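Side-chain contacts in tryparedoxin II (PDB 1I5G), which probably acts as a thioredoxin-like redox carrier, passing electrons from trypanothione to downstream acceptors, and binds glutathionylspermidine in a surface pocket: residues 44-49 against 126-131; 52-57 against 63-68; 68-73 against 107-112. The protein carries 1 engineered substitution. One frame throughout, in Å; residues are numbered along the deposited sequence.

Contact 1 of 3, residues 44-49 against 126-131; sequences RAFTPQ and QARTMV. With TS5 (glutathionylspermidine), chain C.
The side chain of R128 crosses one face of the F46 ring, the two running past each other in opposite directions. Its CG is the atom that does the touching: it sits over the middle of the ring, 3.7 Å from the F46 centroid and 5° off the normal, a CH-pi contact. The bend comes straight after, at chi2 (-68°), and carries the guanidinium beyond the ring, its plane 62° from that of F46. V131 meets the ring differently, crossing it at about a right angle, with V131 CG1 3.8 Å from F46 CE1. The backbone of helix 127-131 also comes close, R128 O lying 3.5 Å from F46 CE1.

At its far end R128 grips the alpha-carboxylate of the glutamyl part of glutathionylspermidine with two hydrogen bonds. R128 NH1 reaches OE1 of the ligand at 2.8 Å, nearly straight, and R128 NH2 reaches OE2 at 2.8 Å. A leucine in place of R128 would probably leave this carboxylate without its paired donors and its positive mate. The aliphatic half of the arginine thus packs on helix 41-57 while its charged half is committed to ligand recognition.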
loop_
_atom_site.group_PDB
_atom_site.type_symbol
_atom_site.label_atom_id
_atom_site.label_comp_id
_atom_site.label_asym_id
_atom_site.label_seq_id
_atom_site.Cartn_x
_atom_site.Cartn_y
_atom_site.Cartn_z
ATOM N N ARG A 44 6.012 11.168 -4.960
ATOM C CA ARG A 44 5.744 12.188 -3.974
ATOM C C ARG A 44 4.511 13.028 -4.316
ATOM O O ARG A 44 3.781 13.454 -3.429
ATOM C CB ARG A 44 6.906 13.171 -3.870
ATOM C CG ARG A 44 8.137 12.566 -3.265
ATOM C CD ARG A 44 9.106 13.642 -2.719
ATOM N NE ARG A 44 9.215 14.753 -3.661
ATOM C CZ ARG A 44 10.208 14.895 -4.535
ATOM N NH1 ARG A 44 11.218 14.022 -4.620
ATOM N NH2 ARG A 44 10.213 15.946 -5.348
ATOM N N ALA A 45 4.304 13.319 -5.596
ATOM C CA ALA A 45 3.165 14.134 -6.008
ATOM C C ALA A 45 1.858 13.366 -5.990
ATOM O O ALA A 45 0.768 13.921 -5.932
ATOM C CB ALA A 45 3.439 14.630 -7.400
ATOM N N PHE A 46 1.914 12.040 -6.063
ATOM C CA PHE A 46 0.691 11.230 -6.003
ATOM C C PHE A 46 0.258 10.964 -4.562
ATOM O O PHE A 46 -0.939 10.858 -4.290
ATOM C CB PHE A 46 0.825 9.883 -6.745
ATOM C CG PHE A 46 -0.323 8.926 -6.538
ATOM C CD1 PHE A 46 -1.585 9.195 -7.077
ATOM C CD2 PHE A 46 -0.195 7.737 -5.829
ATOM C CE1 PHE A 46 -2.650 8.328 -6.898
ATOM C CE2 PHE A 46 -1.248 6.882 -5.650
ATOM C CZ PHE A 46 -2.491 7.172 -6.182
ATOM N N THR A 47 1.206 10.847 -3.641
ATOM C CA THR A 47 0.913 10.569 -2.237
ATOM C C THR A 47 -0.194 11.436 -1.615
ATOM O O THR A 47 -1.108 10.907 -0.986
ATOM C CB THR A 47 2.220 10.590 -1.426
ATOM O OG1 THR A 47 2.963 9.398 -1.781
ATOM C CG2 THR A 47 1.976 10.538 0.092
ATOM N N PRO A 48 -0.149 12.762 -1.717
ATOM C CA PRO A 48 -1.226 13.572 -1.137
ATOM C C PRO A 48 -2.619 13.287 -1.693
ATOM O O PRO A 48 -3.586 13.365 -0.935
ATOM C CB PRO A 48 -0.790 15.020 -1.442
ATOM C CG PRO A 48 0.325 14.942 -2.415
ATOM C CD PRO A 48 0.908 13.574 -2.343
ATOM N N GLN A 49 -2.712 12.966 -2.979
ATOM C CA GLN A 49 -3.967 12.586 -3.602
ATOM C C GLN A 49 -4.459 11.301 -2.970
ATOM O O GLN A 49 -5.663 11.145 -2.754
ATOM C CB GLN A 49 -3.841 12.322 -5.094
ATOM C CG GLN A 49 -3.450 13.603 -5.862
ATOM C CD GLN A 49 -2.953 13.264 -7.258
ATOM O OE1 GLN A 49 -2.078 12.416 -7.387
ATOM N NE2 GLN A 49 -3.480 13.885 -8.311
ATOM N N GLN A 126 -4.685 -0.940 -11.427
ATOM C CA GLN A 126 -4.835 0.419 -11.956
ATOM C C GLN A 126 -5.264 1.457 -10.938
ATOM O O GLN A 126 -5.773 2.520 -11.300
ATOM C CB GLN A 126 -5.906 0.397 -13.067
ATOM C CG GLN A 126 -7.346 -0.035 -12.699
ATOM C CD GLN A 126 -8.364 -0.152 -13.834
ATOM O OE1 GLN A 126 -8.298 0.573 -14.811
ATOM N NE2 GLN A 126 -9.309 -1.089 -13.692
ATOM N N ALA A 127 -5.078 1.207 -9.642
ATOM C CA ALA A 127 -5.590 2.089 -8.645
ATOM C C ALA A 127 -4.862 3.420 -8.623
ATOM O O ALA A 127 -5.443 4.410 -8.199
ATOM C CB ALA A 127 -5.577 1.387 -7.288
ATOM N N ARG A 128 -3.593 3.505 -9.031
ATOM C CA ARG A 128 -2.981 4.825 -9.117
ATOM C C ARG A 128 -3.782 5.728 -10.044
ATOM O O ARG A 128 -4.209 6.845 -9.653
ATOM C CB ARG A 128 -1.508 4.756 -9.493
ATOM C CG ARG A 128 -0.806 6.139 -9.514
ATOM C CD ARG A 128 -1.259 7.114 -10.644
ATOM N NE ARG A 128 -0.330 8.238 -10.802
ATOM C CZ ARG A 128 0.782 8.099 -11.454
ATOM N NH1 ARG A 128 1.141 6.965 -12.014
ATOM N NH2 ARG A 128 1.562 9.173 -11.532
ATOM N N THR A 129 -4.037 5.255 -11.253
ATOM C CA THR A 129 -4.775 6.128 -12.143
ATOM C C THR A 129 -6.202 6.330 -11.682
ATOM O O THR A 129 -6.727 7.440 -11.823
ATOM C CB THR A 129 -4.745 5.751 -13.609
ATOM O OG1 THR A 129 -5.864 5.837 -14.492
ATOM C CG2 THR A 129 -3.512 5.176 -14.131
ATOM N N MET A 130 -6.839 5.294 -11.131
ATOM C CA MET A 130 -8.239 5.473 -10.746
ATOM C C MET A 130 -8.454 6.303 -9.503
ATOM O O MET A 130 -9.488 6.942 -9.381
ATOM C CB MET A 130 -8.962 4.139 -10.702
ATOM C CG MET A 130 -9.053 3.531 -12.077
ATOM S SD MET A 130 -9.621 4.564 -13.462
ATOM C CE MET A 130 -11.212 4.954 -12.870
ATOM N N VAL A 131 -7.523 6.372 -8.567
ATOM C CA VAL A 131 -7.665 7.332 -7.506
ATOM C C VAL A 131 -7.699 8.736 -8.099
ATOM O O VAL A 131 -8.437 9.597 -7.631
ATOM C CB VAL A 131 -6.486 7.182 -6.524
ATOM C CG1 VAL A 131 -6.228 8.378 -5.677
ATOM C CG2 VAL A 131 -6.785 5.945 -5.658
HETATM N N1 TS5 C . 5.066 8.990 -15.548
HETATM C CA1 TS5 C . 5.010 7.669 -14.882
HETATM C C1 TS5 C . 4.064 7.711 -13.712
HETATM O OE1 TS5 C . 3.602 6.643 -13.250
HETATM O OE2 TS5 C . 3.774 8.830 -13.218
HETATM C CB1 TS5 C . 6.361 7.170 -14.364
HETATM C CG1 TS5 C . 6.853 7.953 -13.151
HETATM C CD1 TS5 C . 8.340 7.746 -13.091
HETATM O O1 TS5 C . 9.202 8.316 -13.894
HETATM N N2 TS5 C . 8.833 6.953 -12.142
HETATM C CA2 TS5 C . 10.159 6.419 -12.095
HETATM C C2 TS5 C . 10.256 4.911 -12.052
HETATM O O2 TS5 C . 9.431 4.165 -11.301
HETATM C CB2 TS5 C . 10.793 6.907 -10.791
HETATM S SG2 TS5 C . 10.548 8.658 -10.400
HETATM N N3 TS5 C . 11.291 4.507 -12.812
HETATM C CA3 TS5 C . 11.696 3.119 -12.728
HETATM C C3 TS5 C . 11.562 2.392 -14.041
HETATM O O3 TS5 C . 10.527 2.724 -14.775
HETATM N "N1'" TS5 C . 12.382 1.467 -14.520
HETATM C "C1'" TS5 C . 11.933 0.529 -15.520
HETATM C "C2'" TS5 C . 12.822 0.763 -16.728
HETATM N "N2'" TS5 C . 13.324 -0.066 -19.026
HETATM C "C3'" TS5 C . 12.627 -0.337 -17.774
HETATM C "C4'" TS5 C . 13.144 -1.078 -20.057
HETATM C "C5'" TS5 C . 14.236 -1.104 -21.131
HETATM C "C6'" TS5 C . 14.127 -2.285 -22.096
HETATM C "C7'" TS5 C . 14.755 -2.011 -23.460
HETATM N "N3'" TS5 C . 14.752 -3.118 -24.411
#

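Contact 2 of 3, residues 52-57 against 63-68; sequences DFYKAH and FEVMLI
F63 pushes its ring in among F53, Y54 and H57, and this is the apolar heart of the contact. The tip atom F63 CZ comes to 3.5 Å from F53 CE1, arriving at the edge of the F53 ring; the two planes stand 36° apart, an oblique aromatic pair. On the same ring F63 CE2 lies 3.6 Å from H57 CB, while F63 CE1 meets Y54 CD1 more loosely. The first torsion of F63 sets its ring between its own backbone N and carbonyl carbon, and from there it reaches the helix. V65 adds its CG2, 3.8 Å from Y54 CD1.

Helix 41-57 is the connection of a beta-alpha-beta crossover between parallel neighbours 30-36 and 63-69 of the thioredoxin-fold sheet; here its last turns run back over the start of the second strand, at 154° to it.

The polar part gathers on one carboxylate oxygen. Y54 OH donates to E64 OE2 at 2.6 Å, met on that oxygen's syn lone pair, and V65 N donates to the same E64 OE2 at 3.0 Å from the anti side, 23° out of the carboxylate plane. E64, its chain bent at chi2, folds back to take both, so a buried oxygen is held by two donors. The imidazole of H57 is tied through NE2 to P135 O, and W86 meets the Y54 ring edge-to-face.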
loop_
_atom_site.group_PDB
_atom_site.type_symbol
_atom_site.label_atom_id
_atom_site.label_comp_id
_atom_site.label_asym_id
_atom_site.label_seq_id
_atom_site.Cartn_x
_atom_site.Cartn_y
_atom_site.Cartn_z
ATOM N N ASP A 52 -5.813 12.065 0.616
ATOM C CA ASP A 52 -7.165 12.616 0.618
ATOM C C ASP A 52 -8.143 11.482 0.351
ATOM O O ASP A 52 -9.223 11.358 0.955
ATOM C CB ASP A 52 -7.319 13.731 -0.425
ATOM C CG ASP A 52 -6.567 15.024 -0.081
ATOM O OD1 ASP A 52 -6.148 15.197 1.087
ATOM O OD2 ASP A 52 -6.421 15.856 -1.003
ATOM N N PHE A 53 -7.841 10.565 -0.572
ATOM C CA PHE A 53 -8.685 9.433 -0.929
ATOM C C PHE A 53 -8.893 8.502 0.264
ATOM O O PHE A 53 -10.009 8.045 0.524
ATOM C CB PHE A 53 -8.054 8.657 -2.091
ATOM C CG PHE A 53 -8.994 7.672 -2.716
ATOM C CD1 PHE A 53 -9.100 6.377 -2.225
ATOM C CD2 PHE A 53 -9.787 8.027 -3.796
ATOM C CE1 PHE A 53 -9.955 5.483 -2.790
ATOM C CE2 PHE A 53 -10.655 7.138 -4.375
ATOM C CZ PHE A 53 -10.739 5.856 -3.856
ATOM N N TYR A 54 -7.805 8.232 0.965
ATOM C CA TYR A 54 -7.829 7.391 2.148
ATOM C C TYR A 54 -8.690 8.014 3.257
ATOM O O TYR A 54 -9.492 7.338 3.878
ATOM C CB TYR A 54 -6.435 7.197 2.665
ATOM C CG TYR A 54 -6.204 6.258 3.797
ATOM C CD1 TYR A 54 -6.076 4.889 3.611
ATOM C CD2 TYR A 54 -6.101 6.734 5.086
ATOM C CE1 TYR A 54 -5.842 4.013 4.617
ATOM C CE2 TYR A 54 -5.858 5.855 6.134
ATOM C CZ TYR A 54 -5.734 4.481 5.902
ATOM O OH TYR A 54 -5.474 3.638 6.966
ATOM N N LYS A 55 -8.521 9.314 3.504
ATOM C CA LYS A 55 -9.328 9.934 4.554
ATOM C C LYS A 55 -10.792 9.889 4.166
ATOM O O LYS A 55 -11.672 9.640 4.982
ATOM C CB LYS A 55 -8.858 11.370 4.774
ATOM C CG LYS A 55 -7.457 11.437 5.341
ATOM C CD LYS A 55 -6.999 12.887 5.508
ATOM C CE LYS A 55 -5.571 13.076 5.968
ATOM N NZ LYS A 55 -5.122 14.500 5.820
ATOM N N ALA A 56 -11.112 10.112 2.902
ATOM C CA ALA A 56 -12.496 10.115 2.472
ATOM C C ALA A 56 -13.177 8.761 2.499
ATOM O O ALA A 56 -14.346 8.619 2.864
ATOM C CB ALA A 56 -12.596 10.715 1.076
ATOM N N HIS A 57 -12.439 7.720 2.102
ATOM C CA HIS A 57 -13.020 6.433 1.736
ATOM C C HIS A 57 -12.545 5.176 2.465
ATOM O O HIS A 57 -13.200 4.151 2.300
ATOM C CB HIS A 57 -12.821 6.219 0.229
ATOM C CG HIS A 57 -13.307 7.344 -0.632
ATOM N ND1 HIS A 57 -14.624 7.748 -0.631
ATOM C CD2 HIS A 57 -12.662 8.129 -1.528
ATOM C CE1 HIS A 57 -14.750 8.750 -1.483
ATOM N NE2 HIS A 57 -13.581 9.006 -2.052
ATOM N N PHE A 63 -11.159 -0.410 3.052
ATOM C CA PHE A 63 -9.847 -0.738 2.511
ATOM C C PHE A 63 -8.740 -0.225 3.419
ATOM O O PHE A 63 -8.962 0.629 4.296
ATOM C CB PHE A 63 -9.644 -0.285 1.050
ATOM C CG PHE A 63 -9.584 1.182 0.831
ATOM C CD1 PHE A 63 -8.451 1.922 0.965
ATOM C CD2 PHE A 63 -10.731 1.871 0.459
ATOM C CE1 PHE A 63 -8.450 3.299 0.739
ATOM C CE2 PHE A 63 -10.744 3.251 0.226
ATOM C CZ PHE A 63 -9.592 3.977 0.379
ATOM N N GLU A 64 -7.539 -0.746 3.207
ATOM C CA GLU A 64 -6.315 -0.321 3.881
ATOM C C GLU A 64 -5.250 -0.032 2.813
ATOM O O GLU A 64 -5.336 -0.588 1.724
ATOM C CB GLU A 64 -5.831 -1.401 4.850
ATOM C CG GLU A 64 -4.692 -0.991 5.770
ATOM C CD GLU A 64 -5.004 0.305 6.463
ATOM O OE1 GLU A 64 -5.673 0.218 7.525
ATOM O OE2 GLU A 64 -4.634 1.368 5.994
ATOM N N VAL A 65 -4.266 0.804 3.114
ATOM C CA VAL A 65 -3.136 1.042 2.233
ATOM C C VAL A 65 -1.893 0.617 2.990
ATOM O O VAL A 65 -1.754 0.858 4.191
ATOM C CB VAL A 65 -3.068 2.508 1.755
ATOM C CG1 VAL A 65 -1.780 2.851 1.055
ATOM C CG2 VAL A 65 -4.310 2.905 0.947
ATOM N N MET A 66 -0.963 -0.026 2.276
ATOM C CA MET A 66 0.314 -0.416 2.833
ATOM C C MET A 66 1.451 0.068 1.956
ATOM O O MET A 66 1.572 -0.365 0.812
ATOM C CB MET A 66 0.431 -1.905 3.004
ATOM C CG MET A 66 1.610 -2.207 3.924
ATOM S SD MET A 66 1.846 -3.974 4.086
ATOM C CE MET A 66 0.295 -4.310 5.217
ATOM N N LEU A 67 2.301 0.923 2.493
ATOM C CA LEU A 67 3.483 1.381 1.779
ATOM C C LEU A 67 4.481 0.249 1.627
ATOM O O LEU A 67 4.860 -0.360 2.633
ATOM C CB LEU A 67 4.171 2.489 2.598
ATOM C CG LEU A 67 5.497 3.010 2.049
ATOM C CD1 LEU A 67 5.292 3.635 0.673
ATOM C CD2 LEU A 67 6.175 3.963 2.992
ATOM N N ILE A 68 4.886 0.032 0.373
ATOM C CA ILE A 68 5.974 -0.880 0.022
ATOM C C ILE A 68 7.041 0.054 -0.539
ATOM O O ILE A 68 6.936 0.563 -1.650
ATOM C CB ILE A 68 5.526 -1.959 -0.961
ATOM C CG1 ILE A 68 4.261 -2.685 -0.510
ATOM C CG2 ILE A 68 6.695 -2.929 -1.131
ATOM C CD1 ILE A 68 4.330 -3.290 0.876
#

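Contact 3 of 3, residues 68-73 against 107-112; sequences ISWDES and KSIPTL. With TS5 (glutathionylspermidine), chain C.
W70 and I109 make the apolar part of this contact. The methyl I109 CG2 stands over one face of the indole, 3.7 Å from the centroid of the six-membered ring of W70 and 13° off its normal, a CH-pi contact; its closest ring atom is W70 CE3. The indole lies obliquely across the isoleucine, whose CG1 sits between the backbone N and the carbonyl carbon (chi1 58°), leaving CG2 to face the ring. At the indole's edge, in its plane, W70 CH2 comes to 4.0 Å from K107 O. The ring is fixed at its polar end too, since W70 NE1 is hydrogen-bonded to T101 OG1.

Hydrogen bonds within each segment hold the two loops in shape. S69 OG accepts from D71 N at 2.9 Å, an ST turn, and itself donates a hydrogen bond to D71 OD2 at 2.6 Å; the other oxygen, D71 OD1, takes S38 N. Across the way T111 OG1 donates to S108 O at 2.6 Å, tilted 34° from the carbonyl plane.

Here the ligand is held by main-chain groups. I109 N donates to O2 of glutathionylspermidine at 2.7 Å, and N2 of the ligand donates back to I109 O at 2.9 Å, so the residue pairs with both main-chain polar groups, the N-H and the C=O, of the ligand's cysteinyl unit much as neighbouring strands would. The peptide bond before P110 is cis. Such a loop, offering the backbone of the residue before a cis-proline to a thiol substrate, is the hallmark cis-Pro loop of the thioredoxin fold.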
loop_
_atom_site.group_PDB
_atom_site.type_symbol
_atom_site.label_atom_id
_atom_site.label_comp_id
_atom_site.label_asym_id
_atom_site.label_seq_id
_atom_site.Cartn_x
_atom_site.Cartn_y
_atom_site.Cartn_z
ATOM N N ILE A 68 4.886 0.032 0.373
ATOM C CA ILE A 68 5.974 -0.880 0.022
ATOM C C ILE A 68 7.041 0.054 -0.539
ATOM O O ILE A 68 6.936 0.563 -1.650
ATOM C CB ILE A 68 5.526 -1.959 -0.961
ATOM C CG1 ILE A 68 4.261 -2.685 -0.510
ATOM C CG2 ILE A 68 6.695 -2.929 -1.131
ATOM C CD1 ILE A 68 4.330 -3.290 0.876
ATOM N N SER A 69 8.088 0.298 0.247
ATOM C CA SER A 69 9.002 1.406 -0.031
ATOM C C SER A 69 10.178 1.081 -0.912
ATOM O O SER A 69 10.932 0.154 -0.643
ATOM C CB SER A 69 9.540 1.934 1.303
ATOM O OG SER A 69 10.652 2.792 1.119
ATOM N N TRP A 70 10.355 1.878 -1.954
ATOM C CA TRP A 70 11.579 1.853 -2.728
ATOM C C TRP A 70 12.517 2.953 -2.265
ATOM O O TRP A 70 13.364 3.416 -3.032
ATOM C CB TRP A 70 11.280 2.029 -4.213
ATOM C CG TRP A 70 10.715 0.861 -4.957
ATOM C CD1 TRP A 70 10.227 -0.323 -4.476
ATOM C CD2 TRP A 70 10.608 0.758 -6.387
ATOM N NE1 TRP A 70 9.810 -1.138 -5.501
ATOM C CE2 TRP A 70 10.037 -0.492 -6.685
ATOM C CE3 TRP A 70 10.938 1.603 -7.454
ATOM C CZ2 TRP A 70 9.795 -0.911 -7.980
ATOM C CZ3 TRP A 70 10.688 1.181 -8.740
ATOM C CH2 TRP A 70 10.131 -0.070 -8.990
ATOM N N ASP A 71 12.448 3.410 -1.029
ATOM C CA ASP A 71 13.303 4.487 -0.565
ATOM C C ASP A 71 14.756 4.035 -0.486
ATOM O O ASP A 71 15.098 2.856 -0.392
ATOM C CB ASP A 71 12.793 4.969 0.799
ATOM C CG ASP A 71 11.564 5.829 0.683
ATOM O OD1 ASP A 71 11.695 6.992 0.180
ATOM O OD2 ASP A 71 10.442 5.384 1.059
ATOM N N GLU A 72 15.623 5.052 -0.541
ATOM C CA GLU A 72 17.073 4.814 -0.639
ATOM C C GLU A 72 17.748 4.446 0.684
ATOM O O GLU A 72 18.805 3.805 0.724
ATOM C CB GLU A 72 17.770 6.086 -1.121
ATOM C CG GLU A 72 17.247 6.673 -2.422
ATOM C CD GLU A 72 18.064 7.835 -2.956
ATOM O OE1 GLU A 72 19.084 7.533 -3.623
ATOM O OE2 GLU A 72 17.683 9.000 -2.699
ATOM N N SER A 73 17.167 4.861 1.787
ATOM C CA SER A 73 17.780 4.673 3.090
ATOM C C SER A 73 16.689 4.611 4.137
ATOM O O SER A 73 15.530 5.018 3.944
ATOM C CB SER A 73 18.695 5.839 3.505
ATOM O OG SER A 73 17.960 7.030 3.729
ATOM N N LYS A 107 7.053 -2.380 -12.156
ATOM C CA LYS A 107 8.249 -1.949 -12.882
ATOM C C LYS A 107 8.546 -0.471 -12.700
ATOM O O LYS A 107 9.664 -0.007 -12.921
ATOM C CB LYS A 107 8.167 -2.258 -14.377
ATOM C CG LYS A 107 7.758 -3.708 -14.682
ATOM C CD LYS A 107 8.896 -4.688 -14.454
ATOM C CE LYS A 107 8.526 -6.105 -14.911
ATOM N NZ LYS A 107 9.702 -7.004 -14.733
ATOM N N SER A 108 7.536 0.283 -12.293
ATOM C CA SER A 108 7.595 1.700 -12.069
ATOM C C SER A 108 6.825 2.135 -10.839
ATOM O O SER A 108 5.973 1.380 -10.387
ATOM C CB SER A 108 7.149 2.532 -13.273
ATOM O OG SER A 108 5.775 2.324 -13.503
ATOM N N ILE A 109 7.096 3.308 -10.308
ATOM C CA ILE A 109 6.407 3.950 -9.202
ATOM C C ILE A 109 5.973 5.345 -9.636
ATOM O O ILE A 109 6.646 5.958 -10.462
ATOM C CB ILE A 109 7.242 3.967 -7.922
ATOM C CG1 ILE A 109 8.591 4.669 -8.100
ATOM C CG2 ILE A 109 7.433 2.531 -7.420
ATOM C CD1 ILE A 109 9.284 4.929 -6.761
ATOM N N PRO A 110 4.871 5.863 -9.105
ATOM C CA PRO A 110 4.014 5.170 -8.134
ATOM C C PRO A 110 3.109 4.128 -8.760
ATOM O O PRO A 110 2.608 4.320 -9.884
ATOM C CB PRO A 110 3.122 6.296 -7.612
ATOM C CG PRO A 110 3.065 7.276 -8.753
ATOM C CD PRO A 110 4.402 7.221 -9.443
ATOM N N THR A 111 2.903 3.038 -8.012
ATOM C CA THR A 111 2.026 1.932 -8.427
ATOM C C THR A 111 1.199 1.535 -7.215
ATOM O O THR A 111 1.682 1.480 -6.088
ATOM C CB THR A 111 2.792 0.679 -8.943
ATOM O OG1 THR A 111 3.447 0.971 -10.183
ATOM C CG2 THR A 111 1.890 -0.481 -9.292
ATOM N N LEU A 112 -0.074 1.230 -7.429
ATOM C CA LEU A 112 -1.021 0.897 -6.372
ATOM C C LEU A 112 -1.832 -0.308 -6.780
ATOM O O LEU A 112 -2.616 -0.245 -7.742
ATOM C CB LEU A 112 -1.905 2.120 -6.089
ATOM C CG LEU A 112 -2.751 2.105 -4.819
ATOM C CD1 LEU A 112 -1.933 2.080 -3.577
ATOM C CD2 LEU A 112 -3.622 3.365 -4.876
HETATM N N1 TS5 C . 5.066 8.990 -15.548
HETATM C CA1 TS5 C . 5.010 7.669 -14.882
HETATM C C1 TS5 C . 4.064 7.711 -13.712
HETATM O OE1 TS5 C . 3.602 6.643 -13.250
HETATM O OE2 TS5 C . 3.774 8.830 -13.218
HETATM C CB1 TS5 C . 6.361 7.170 -14.364
HETATM C CG1 TS5 C . 6.853 7.953 -13.151
HETATM C CD1 TS5 C . 8.340 7.746 -13.091
HETATM O O1 TS5 C . 9.202 8.316 -13.894
HETATM N N2 TS5 C . 8.833 6.953 -12.142
HETATM C CA2 TS5 C . 10.159 6.419 -12.095
HETATM C C2 TS5 C . 10.256 4.911 -12.052
HETATM O O2 TS5 C . 9.431 4.165 -11.301
HETATM C CB2 TS5 C . 10.793 6.907 -10.791
HETATM S SG2 TS5 C . 10.548 8.658 -10.400
HETATM N N3 TS5 C . 11.291 4.507 -12.812
HETATM C CA3 TS5 C . 11.696 3.119 -12.728
HETATM C C3 TS5 C . 11.562 2.392 -14.041
HETATM O O3 TS5 C . 10.527 2.724 -14.775
HETATM N "N1'" TS5 C . 12.382 1.467 -14.520
HETATM C "C1'" TS5 C . 11.933 0.529 -15.520
HETATM C "C2'" TS5 C . 12.822 0.763 -16.728
HETATM N "N2'" TS5 C . 13.324 -0.066 -19.026
HETATM C "C3'" TS5 C . 12.627 -0.337 -17.774
HETATM C "C4'" TS5 C . 13.144 -1.078 -20.057
HETATM C "C5'" TS5 C . 14.236 -1.104 -21.131
HETATM C "C6'" TS5 C . 14.127 -2.285 -22.096
HETATM C "C7'" TS5 C . 14.755 -2.011 -23.460
HETATM N "N3'" TS5 C . 14.752 -3.118 -24.411
#

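Contact 2 belongs to the buried interior, whereas contacts 1 and 3 are partly buried and share one ligand. Helix 41-57 serves contacts 1 and 2, and the two meet directly where V131 CG1 packs on F53 CB. Strand 63-69 runs through contacts 2 and 3, which lie on opposite sides of the chain's centre. The chemistry follows the location: in contact 2 a tyrosine hydroxyl is hydrogen-bonded to a glutamate inside the protein, while at the pocket some polar groups turn to glutathionylspermidine, a side-chain guanidinium in contact 1 and main-chain groups in contact 3. P110 bridges these two, touching both F46 and R128.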